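Local coordinates for putative amino acid binding protein (Streptococcus mutans, PDB 4C0R) that binds oxidized glutathione and, as the substrate-binding protein GshT, probably delivers glutathione to the cystine ABC importer TcyBC, at residues Asn84-Asn89 against Pro190-Ile195. Numbering follows the deposited sequence.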
ATOM      1  N   ASN A  84       8.247   5.947 -10.788  1.00  8.86           N
ATOM      2  CA  ASN A  84       9.243   4.983 -10.406  1.00  9.33           C
ATOM      3  C   ASN A  84       8.896   4.519  -8.993  1.00  8.95           C
ATOM      4  O   ASN A  84       8.162   5.187  -8.243  1.00  9.37           O
ATOM      5  CB  ASN A  84      10.609   5.617 -10.503  1.00 15.34           C
ATOM      6  CG  ASN A  84      10.997   5.863 -11.969  1.00 20.52           C
ATOM      7  OD1 ASN A  84      10.553   5.133 -12.879  1.00 26.89           O
ATOM      8  ND2 ASN A  84      11.764   6.894 -12.190  1.00 26.19           N
ATOM      9  N   PRO A  85       9.347   3.322  -8.655  1.00  8.19           N
ATOM     10  CA  PRO A  85       8.930   2.769  -7.374  1.00  7.82           C
ATOM     11  C   PRO A  85       9.520   3.574  -6.222  1.00  8.30           C
ATOM     12  O   PRO A  85      10.611   4.159  -6.351  1.00  8.71           O
ATOM     13  CB  PRO A  85       9.511   1.335  -7.393  1.00  7.22           C
ATOM     14  CG  PRO A  85      10.627   1.429  -8.325  1.00  8.73           C
ATOM     15  CD  PRO A  85      10.266   2.435  -9.390  1.00  8.01           C
ATOM     16  N   THR A  86       8.791   3.589  -5.114  1.00  7.29           N
ATOM     17  CA  THR A  86       9.255   4.307  -3.925  1.00  6.85           C
ATOM     18  C   THR A  86       9.624   3.415  -2.735  1.00  7.90           C
ATOM     19  O   THR A  86      10.335   3.843  -1.819  1.00  7.51           O
ATOM     20  CB  THR A  86       8.201   5.304  -3.476  1.00  5.88           C
ATOM     21  OG1 THR A  86       7.065   4.572  -3.042  1.00  9.44           O
ATOM     22  CG2 THR A  86       7.859   6.290  -4.582  1.00  9.24           C
ATOM     23  N   ALA A  87       9.217   2.164  -2.727  1.00  8.52           N
ATOM     24  CA  ALA A  87       9.529   1.262  -1.633  1.00  8.86           C
ATOM     25  C   ALA A  87       9.276  -0.151  -2.097  1.00  9.43           C
ATOM     26  O   ALA A  87       8.566  -0.371  -3.078  1.00  7.00           O
ATOM     27  CB  ALA A  87       8.642   1.555  -0.413  1.00  8.21           C
ATOM     28  N   SER A  88       9.880  -1.098  -1.396  1.00  8.85           N
ATOM     29  CA  SER A  88       9.701  -2.516  -1.581  1.00  8.15           C
ATOM     30  C   SER A  88       9.079  -3.104  -0.331  1.00  9.58           C
ATOM     31  O   SER A  88       9.611  -2.939   0.781  1.00 10.39           O
ATOM     32  CB  SER A  88      11.042  -3.176  -1.942  1.00 12.13           C
ATOM     33  OG  SER A  88      10.810  -4.534  -2.310  1.00 14.88           O
ATOM     34  N   ASN A  89       7.972  -3.819  -0.472  1.00  7.89           N
ATOM     35  CA  ASN A  89       7.138  -4.176   0.650  1.00  7.02           C
ATOM     36  C   ASN A  89       6.492  -5.531   0.434  1.00  7.99           C
ATOM     37  O   ASN A  89       5.379  -5.652  -0.109  1.00  8.22           O
ATOM     38  CB  ASN A  89       6.082  -3.113   0.789  1.00  7.62           C
ATOM     39  CG  ASN A  89       5.357  -3.127   2.097  1.00  8.81           C
ATOM     40  OD1 ASN A  89       5.648  -3.930   2.974  1.00  8.58           O
ATOM     41  ND2 ASN A  89       4.422  -2.196   2.255  1.00  7.87           N
ATOM     42  N   PRO A 190       8.089  -6.590  -5.032  1.00  9.72           N
ATOM     43  CA  PRO A 190       6.843  -6.088  -4.420  1.00  8.47           C
ATOM     44  C   PRO A 190       6.873  -4.568  -4.203  1.00  8.95           C
ATOM     45  O   PRO A 190       6.760  -4.089  -3.086  1.00  8.90           O
ATOM     46  CB  PRO A 190       6.816  -6.826  -3.075  1.00 12.68           C
ATOM     47  CG  PRO A 190       8.244  -7.030  -2.767  1.00 11.95           C
ATOM     48  CD  PRO A 190       8.932  -7.286  -4.057  1.00 12.79           C
ATOM     49  N   TYR A 191       7.027  -3.841  -5.284  1.00  8.09           N
ATOM     50  CA  TYR A 191       7.212  -2.427  -5.201  1.00  6.57           C
ATOM     51  C   TYR A 191       5.895  -1.696  -4.990  1.00  8.41           C
ATOM     52  O   TYR A 191       4.817  -2.197  -5.355  1.00  8.47           O
ATOM     53  CB  TYR A 191       7.907  -1.911  -6.445  1.00  6.82           C
ATOM     54  CG  TYR A 191       9.378  -2.295  -6.629  1.00  6.97           C
ATOM     55  CD1 TYR A 191      10.139  -2.669  -5.578  1.00  9.97           C
ATOM     56  CD2 TYR A 191       9.978  -2.176  -7.869  1.00  8.20           C
ATOM     57  CE1 TYR A 191      11.513  -2.976  -5.751  1.00  8.79           C
ATOM     58  CE2 TYR A 191      11.317  -2.421  -8.036  1.00 10.30           C
ATOM     59  CZ  TYR A 191      12.068  -2.803  -6.967  1.00 10.18           C
ATOM     60  OH  TYR A 191      13.444  -3.063  -7.135  1.00 11.09           O
ATOM     61  N   VAL A 192       5.980  -0.495  -4.449  1.00  8.82           N
ATOM     62  CA  VAL A 192       4.808   0.356  -4.391  1.00  8.81           C
ATOM     63  C   VAL A 192       5.178   1.708  -5.009  1.00  8.53           C
ATOM     64  O   VAL A 192       6.395   2.033  -5.166  1.00  8.65           O
ATOM     65  CB  VAL A 192       4.264   0.475  -3.052  1.00 10.69           C
ATOM     66  CG1 VAL A 192       3.646  -0.911  -2.584  1.00 10.82           C
ATOM     67  CG2 VAL A 192       5.315   1.008  -2.136  1.00  8.75           C
ATOM     68  N   TYR A 193       4.168   2.474  -5.407  1.00  6.99           N
ATOM     69  CA  TYR A 193       4.354   3.563  -6.364  1.00  6.66           C
ATOM     70  C   TYR A 193       3.358   4.666  -6.144  1.00  5.95           C
ATOM     71  O   TYR A 193       2.298   4.389  -5.550  1.00  6.57           O
ATOM     72  CB  TYR A 193       3.958   3.041  -7.759  1.00  7.12           C
ATOM     73  CG  TYR A 193       4.757   1.880  -8.275  1.00  5.88           C
ATOM     74  CD1 TYR A 193       4.444   0.555  -7.946  1.00  6.98           C
ATOM     75  CD2 TYR A 193       5.834   2.115  -9.086  1.00  5.84           C
ATOM     76  CE1 TYR A 193       5.203  -0.517  -8.443  1.00  7.73           C
ATOM     77  CE2 TYR A 193       6.621   1.068  -9.557  1.00  7.36           C
ATOM     78  CZ  TYR A 193       6.289  -0.233  -9.273  1.00  8.39           C
ATOM     79  OH  TYR A 193       7.072  -1.255  -9.777  1.00 10.28           O
ATOM     80  N   PHE A 194       3.623   5.832  -6.687  1.00  6.53           N
ATOM     81  CA  PHE A 194       2.580   6.821  -6.943  1.00  6.42           C
ATOM     82  C   PHE A 194       1.927   6.473  -8.260  1.00  7.75           C
ATOM     83  O   PHE A 194       2.594   5.989  -9.181  1.00  7.97           O
ATOM     84  CB  PHE A 194       3.158   8.216  -7.077  1.00  6.45           C
ATOM     85  CG  PHE A 194       3.749   8.753  -5.793  1.00  7.29           C
ATOM     86  CD1 PHE A 194       2.928   9.084  -4.723  1.00  8.81           C
ATOM     87  CD2 PHE A 194       5.121   8.926  -5.658  1.00  7.39           C
ATOM     88  CE1 PHE A 194       3.467   9.587  -3.548  1.00  9.93           C
ATOM     89  CE2 PHE A 194       5.656   9.449  -4.466  1.00  7.23           C
ATOM     90  CZ  PHE A 194       4.826   9.776  -3.442  1.00  8.34           C
ATOM     91  N   ILE A 195       0.628   6.741  -8.390  1.00  5.79           N
ATOM     92  CA  ILE A 195      -0.021   6.654  -9.665  1.00  6.53           C
ATOM     93  C   ILE A 195      -0.607   8.006 -10.051  1.00  7.36           C
ATOM     94  O   ILE A 195      -0.783   8.880  -9.214  1.00  6.25           O
ATOM     95  CB  ILE A 195      -1.113   5.570  -9.710  1.00  5.89           C
ATOM     96  CG1 ILE A 195      -2.193   5.819  -8.655  1.00  7.71           C
ATOM     97  CG2 ILE A 195      -0.540   4.167  -9.593  1.00  7.06           C
ATOM     98  CD1 ILE A 195      -3.391   4.838  -8.779  1.00 10.39           C
TER
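Pro85 lies alongside two tyrosines of 190-195, its CB 3.6 Å from Tyr191 CD2 and 3.6 Å from Tyr193 CE2, while its CG continues along the Tyr191 ring. The same ring takes Ser88 CB at its edge, 3.8 Å from CD1. Tyr191 CG stands anti to the carbonyl carbon, beside the backbone N (chi1 -70°), which carries the ring between Pro85 and Ser88, and the Tyr191 hydroxyl is held by Asp238 and the backbone of Asp235. With the hydroxyl of Ser88 anti to the backbone N (chi1 -172°), OG reaches Pro190 CG at 3.6 Å. On the other face of the sheet Ala87 CB meets Val192 CG2. At the Asn84 end, Thr86 CG2 meets the Phe194 ring 3.9 Å from CE2, the side chains crossing at about a right angle. Three backbone bonds join the segments: Thr86 N to Val192 O, nearly straight at 173°, Val192 N to Ala87 O, and Asn89 N to Pro190 O, each 2.9 Å. Beyond them, Asn89 OD1 accepts from Ile165 N. This antiparallel pairing belongs to one lobe of the periplasmic-binding-protein fold, where strand 81-96 runs on into the other lobe and the ligand lies in the cleft between them, near Val192.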